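Local coordinates for protein argininosuccinate lyase (Chelativorans sp., PDB 6RXA) that is a C-N lyase of the aspartase/fumarase superfamily, EDDS lyase, and probably can split argininosuccinate into fumarate and arginine, at residues T152-P165 with M356-T368. The protein carries 2 engineered substitutions. Numbering follows the deposited sequence. Where two conformers were deposited one is given.
Sequences TVMVVYTQRKEAQP and MRQYAAENYSTMT. With FMT (formic acid), chain C.
Glu162, on the second strand of a beta hairpin, meets the C-terminal end of helix 353-362 and illustrates how a buried carboxylate is satisfied where a helix stops. With CG anti to its carbonyl carbon (chi1 -64°) and the chain extended beyond, CB and CG carry the carboxylate across to Tyr359 and Asn363. At the tip, OE2 accepts from Asn363 ND2 at 3.1 Å; the bond is almost straight (177°) and lies in the amide plane, yet reaches the carboxylate from above its plane. OE2 also lies 3.8 Å from Tyr359 CB. OE1 lies 3.2 Å from Asn363 CB and 2.8 Å from a water that accepts from Ser365 N and probably shares its protons between OE1, Tyr359 O and other acceptors. Replacing Glu162 with an alanine would probably leave Asn363 ND2 without this acceptor and its amide freer to turn. Alongside, Met154 and Met356 run side by side, their CB atoms 3.8 Å apart. Gln164 NE2 bonds weakly to Thr368 OG1. Near the hairpin's type I' turn, Thr158, a fumarate-binding residue, holds formate together with Lys286 of a second subunit. The carboxylate's amide and water partners at the helix end are likely to fix hairpin against helix.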
loop_
_atom_site.group_PDB
_atom_site.type_symbol
_atom_site.label_atom_id
_atom_site.label_comp_id
_atom_site.label_asym_id
_atom_site.label_seq_id
_atom_site.Cartn_x
_atom_site.Cartn_y
_atom_site.Cartn_z
ATOM N N THR A 152 36.332 17.914 -1.928
ATOM C CA THR A 152 35.214 18.835 -2.131
ATOM C C THR A 152 34.450 18.968 -0.815
ATOM O O THR A 152 33.432 18.321 -0.576
ATOM C CB THR A 152 34.330 18.340 -3.268
ATOM O OG1 THR A 152 35.117 18.266 -4.464
ATOM C CG2 THR A 152 33.170 19.283 -3.510
ATOM N N VAL A 153 34.964 19.845 0.055
ATOM C CA VAL A 153 34.350 20.033 1.367
ATOM C C VAL A 153 32.952 20.622 1.229
ATOM O O VAL A 153 32.709 21.543 0.441
ATOM C CB VAL A 153 35.266 20.893 2.255
ATOM C CG1 VAL A 153 35.454 22.277 1.677
ATOM C CG2 VAL A 153 34.700 20.997 3.674
ATOM N N MET A 154 32.019 20.088 2.015
ATOM C CA MET A 154 30.631 20.529 1.987
ATOM C C MET A 154 29.997 20.021 3.272
ATOM O O MET A 154 30.554 19.159 3.950
ATOM C CB MET A 154 29.887 19.977 0.777
ATOM C CG MET A 154 29.574 18.491 0.870
ATOM S SD MET A 154 28.630 17.905 -0.564
ATOM C CE MET A 154 27.988 16.353 0.081
ATOM N N VAL A 155 28.819 20.546 3.596
ATOM C CA VAL A 155 28.128 20.069 4.788
ATOM C C VAL A 155 27.261 18.860 4.456
ATOM O O VAL A 155 26.718 18.721 3.354
ATOM C CB VAL A 155 27.304 21.177 5.481
ATOM C CG1 VAL A 155 28.175 22.392 5.754
ATOM C CG2 VAL A 155 26.097 21.560 4.638
ATOM N N VAL A 156 27.138 17.974 5.432
ATOM C CA VAL A 156 26.105 16.948 5.452
ATOM C C VAL A 156 24.946 17.470 6.299
ATOM O O VAL A 156 25.136 18.259 7.235
ATOM C CB VAL A 156 26.651 15.604 5.979
ATOM C CG1 VAL A 156 26.957 15.673 7.463
ATOM C CG2 VAL A 156 25.652 14.465 5.684
ATOM N N TYR A 157 23.738 17.017 5.974
ATOM C CA TYR A 157 22.508 17.421 6.642
ATOM C C TYR A 157 21.947 16.267 7.459
ATOM O O TYR A 157 22.075 15.097 7.086
ATOM C CB TYR A 157 21.440 17.839 5.597
ATOM C CG TYR A 157 21.858 19.052 4.809
ATOM C CD1 TYR A 157 22.656 18.926 3.678
ATOM C CD2 TYR A 157 21.493 20.325 5.224
ATOM C CE1 TYR A 157 23.076 20.037 2.980
ATOM C CE2 TYR A 157 21.906 21.442 4.540
ATOM C CZ TYR A 157 22.705 21.294 3.416
ATOM O OH TYR A 157 23.135 22.406 2.723
ATOM N N THR A 158 21.315 16.605 8.581
ATOM C CA THR A 158 20.366 15.713 9.230
ATOM C C THR A 158 19.099 16.520 9.508
ATOM O O THR A 158 19.173 17.697 9.878
ATOM C CB THR A 158 20.906 15.095 10.528
ATOM O OG1 THR A 158 21.128 16.121 11.490
ATOM C CG2 THR A 158 22.215 14.351 10.301
ATOM N N GLN A 159 17.931 15.911 9.295
ATOM C CA GLN A 159 16.665 16.627 9.496
ATOM C C GLN A 159 16.607 17.918 8.671
ATOM O O GLN A 159 15.985 18.901 9.072
ATOM C CB GLN A 159 16.413 16.911 10.987
ATOM C CG GLN A 159 16.530 15.674 11.873
ATOM C CD GLN A 159 16.264 15.957 13.334
ATOM O OE1 GLN A 159 17.124 15.731 14.175
ATOM N NE2 GLN A 159 15.060 16.422 13.643
ATOM N N ARG A 160 17.252 17.922 7.499
ATOM C CA ARG A 160 17.275 19.073 6.589
ATOM C C ARG A 160 17.907 20.305 7.232
ATOM O O ARG A 160 17.606 21.445 6.857
ATOM C CB ARG A 160 15.900 19.374 5.990
ATOM C CG ARG A 160 15.388 18.247 5.113
ATOM C CD ARG A 160 13.967 18.537 4.651
ATOM N NE ARG A 160 13.513 17.627 3.614
ATOM C CZ ARG A 160 12.276 17.588 3.134
ATOM N NH1 ARG A 160 11.323 18.327 3.670
ATOM N NH2 ARG A 160 11.996 16.792 2.103
ATOM N N LYS A 161 18.811 20.076 8.185
ATOM C CA LYS A 161 19.593 21.132 8.816
ATOM C C LYS A 161 21.076 20.792 8.716
ATOM O O LYS A 161 21.471 19.634 8.801
ATOM C CB LYS A 161 19.198 21.303 10.298
ATOM C CG LYS A 161 17.890 22.093 10.522
ATOM C CD LYS A 161 18.015 23.532 9.992
ATOM C CE LYS A 161 17.239 24.555 10.837
ATOM N NZ LYS A 161 17.429 25.957 10.359
ATOM N N GLU A 162 21.907 21.818 8.537
ATOM C CA GLU A 162 23.342 21.585 8.400
ATOM C C GLU A 162 23.886 20.947 9.665
ATOM O O GLU A 162 23.638 21.437 10.779
ATOM C CB GLU A 162 24.082 22.897 8.138
ATOM C CG GLU A 162 23.722 23.562 6.822
ATOM C CD GLU A 162 24.702 24.629 6.387
ATOM O OE1 GLU A 162 25.783 24.735 6.996
ATOM O OE2 GLU A 162 24.379 25.373 5.421
ATOM N N ALA A 163 24.640 19.857 9.492
ATOM C CA ALA A 163 25.101 19.031 10.611
ATOM C C ALA A 163 26.597 19.180 10.860
ATOM O O ALA A 163 26.986 19.785 11.866
ATOM C CB ALA A 163 24.691 17.571 10.397
ATOM N N GLN A 164 27.452 18.622 10.003
ATOM C CA GLN A 164 28.904 18.686 10.171
ATOM C C GLN A 164 29.554 18.706 8.799
ATOM O O GLN A 164 28.932 18.379 7.786
ATOM C CB GLN A 164 29.430 17.498 10.978
ATOM C CG GLN A 164 28.968 17.433 12.442
ATOM C CD GLN A 164 29.444 16.173 13.147
ATOM O OE1 GLN A 164 29.996 15.262 12.522
ATOM N NE2 GLN A 164 29.225 16.110 14.456
ATOM N N PRO A 165 30.853 19.053 8.729
ATOM C CA PRO A 165 31.552 19.036 7.436
ATOM C C PRO A 165 31.904 17.624 6.985
ATOM O O PRO A 165 32.361 16.798 7.776
ATOM C CB PRO A 165 32.825 19.854 7.707
ATOM C CG PRO A 165 32.529 20.637 8.965
ATOM C CD PRO A 165 31.662 19.714 9.768
ATOM N N MET A 356 29.855 25.556 -1.413
ATOM C CA MET A 356 29.878 24.447 -0.465
ATOM C C MET A 356 30.838 24.737 0.683
ATOM O O MET A 356 30.489 24.570 1.857
ATOM C CB MET A 356 30.314 23.169 -1.179
ATOM C CG MET A 356 29.251 22.511 -2.045
ATOM S SD MET A 356 29.941 21.092 -2.918
ATOM C CE MET A 356 28.454 20.310 -3.533
ATOM N N ARG A 357 32.050 25.181 0.354
ATOM C CA ARG A 357 33.026 25.520 1.389
ATOM C C ARG A 357 32.538 26.688 2.235
ATOM O O ARG A 357 32.707 26.688 3.465
ATOM C CB ARG A 357 34.361 25.863 0.734
ATOM C CG ARG A 357 35.505 26.090 1.712
ATOM C CD ARG A 357 36.784 26.503 0.944
ATOM N NE ARG A 357 36.872 25.894 -0.391
ATOM C CZ ARG A 357 36.782 26.557 -1.549
ATOM N NH1 ARG A 357 36.866 25.896 -2.698
ATOM N NH2 ARG A 357 36.621 27.875 -1.570
ATOM N N GLN A 358 31.933 27.698 1.604
ATOM C CA GLN A 358 31.451 28.854 2.353
ATOM C C GLN A 358 30.452 28.436 3.424
ATOM O O GLN A 358 30.568 28.830 4.589
ATOM C CB GLN A 358 30.799 29.863 1.408
ATOM C CG GLN A 358 30.220 31.071 2.110
ATOM C CD GLN A 358 29.577 32.059 1.157
ATOM O OE1 GLN A 358 29.408 31.780 -0.032
ATOM N NE2 GLN A 358 29.214 33.225 1.677
ATOM N N TYR A 359 29.438 27.659 3.047
ATOM C CA TYR A 359 28.476 27.198 4.036
ATOM C C TYR A 359 29.175 26.428 5.151
ATOM O O TYR A 359 28.903 26.648 6.335
ATOM C CB TYR A 359 27.428 26.310 3.385
ATOM C CG TYR A 359 26.443 27.014 2.490
ATOM C CD1 TYR A 359 26.366 28.396 2.428
ATOM C CD2 TYR A 359 25.592 26.288 1.693
ATOM C CE1 TYR A 359 25.441 29.026 1.594
ATOM C CE2 TYR A 359 24.667 26.903 0.881
ATOM C CZ TYR A 359 24.593 28.255 0.820
ATOM O OH TYR A 359 23.667 28.857 -0.017
ATOM N N ALA A 360 30.086 25.519 4.787
ATOM C CA ALA A 360 30.764 24.715 5.803
ATOM C C ALA A 360 31.521 25.594 6.791
ATOM O O ALA A 360 31.561 25.300 7.994
ATOM C CB ALA A 360 31.717 23.716 5.146
ATOM N N ALA A 361 32.128 26.678 6.302
ATOM C CA ALA A 361 32.919 27.554 7.144
ATOM C C ALA A 361 32.070 28.536 7.938
ATOM O O ALA A 361 32.486 28.964 9.024
ATOM C CB ALA A 361 33.889 28.362 6.281
ATOM N N GLU A 362 30.894 28.901 7.436
ATOM C CA GLU A 362 30.144 30.022 7.989
ATOM C C GLU A 362 28.897 29.657 8.777
ATOM O O GLU A 362 28.504 30.436 9.647
ATOM C CB GLU A 362 29.750 31.003 6.874
ATOM C CG GLU A 362 30.951 31.623 6.200
ATOM C CD GLU A 362 30.592 32.703 5.199
ATOM O OE1 GLU A 362 29.398 32.857 4.875
ATOM O OE2 GLU A 362 31.518 33.407 4.747
ATOM N N ASN A 363 28.256 28.509 8.525
ATOM C CA ASN A 363 26.902 28.270 9.018
ATOM C C ASN A 363 26.815 27.325 10.221
ATOM O O ASN A 363 25.742 26.773 10.491
ATOM C CB ASN A 363 26.005 27.766 7.892
ATOM C CG ASN A 363 25.724 28.821 6.850
ATOM O OD1 ASN A 363 26.061 29.984 7.018
ATOM N ND2 ASN A 363 25.089 28.411 5.759
ATOM N N TYR A 364 27.895 27.157 10.959
ATOM C CA TYR A 364 27.940 26.578 12.311
ATOM C C TYR A 364 28.012 25.061 12.346
ATOM O O TYR A 364 27.908 24.480 13.457
ATOM C CB TYR A 364 26.831 27.098 13.236
ATOM C CG TYR A 364 26.719 28.612 13.227
ATOM C CD1 TYR A 364 27.710 29.406 13.779
ATOM C CD2 TYR A 364 25.627 29.239 12.633
ATOM C CE1 TYR A 364 27.616 30.786 13.749
ATOM C CE2 TYR A 364 25.526 30.613 12.601
ATOM C CZ TYR A 364 26.517 31.379 13.164
ATOM O OH TYR A 364 26.411 32.755 13.134
ATOM N N SER A 365 28.230 24.383 11.224
ATOM C CA SER A 365 28.433 22.941 11.254
ATOM C C SER A 365 29.725 22.535 11.963
ATOM O O SER A 365 29.887 21.349 12.284
ATOM C CB SER A 365 28.396 22.380 9.831
ATOM O OG SER A 365 29.581 22.687 9.131
ATOM N N THR A 366 30.648 23.464 12.192
ATOM C CA THR A 366 31.892 23.162 12.903
ATOM C C THR A 366 31.739 23.182 14.419
ATOM O O THR A 366 32.736 23.000 15.125
ATOM C CB THR A 366 32.978 24.154 12.470
ATOM O OG1 THR A 366 32.499 25.489 12.683
ATOM C CG2 THR A 366 33.318 23.955 10.997
ATOM N N MET A 367 30.533 23.364 14.959
ATOM C CA MET A 367 30.412 23.533 16.403
ATOM C C MET A 367 30.681 22.243 17.181
ATOM O O MET A 367 31.083 22.315 18.349
ATOM C CB MET A 367 29.045 24.105 16.773
ATOM C CG MET A 367 28.826 25.527 16.306
ATOM S SD MET A 367 30.003 26.690 17.017
ATOM C CE MET A 367 30.970 27.116 15.567
ATOM N N THR A 368 30.461 21.069 16.581
ATOM C CA THR A 368 30.798 19.839 17.289
ATOM C C THR A 368 32.288 19.787 17.579
ATOM O O THR A 368 32.706 19.464 18.695
ATOM C CB THR A 368 30.401 18.597 16.499
ATOM O OG1 THR A 368 28.989 18.549 16.314
ATOM C CG2 THR A 368 30.830 17.347 17.281
HETATM C C FMT C . 20.464 15.607 14.815
HETATM O O1 FMT C . 20.469 16.848 14.798
HETATM O O2 FMT C . 20.743 14.914 13.820
HETATM O O HOH W 1 28.143 22.872 2.219
HETATM O O HOH W 2 28.160 25.051 8.409
#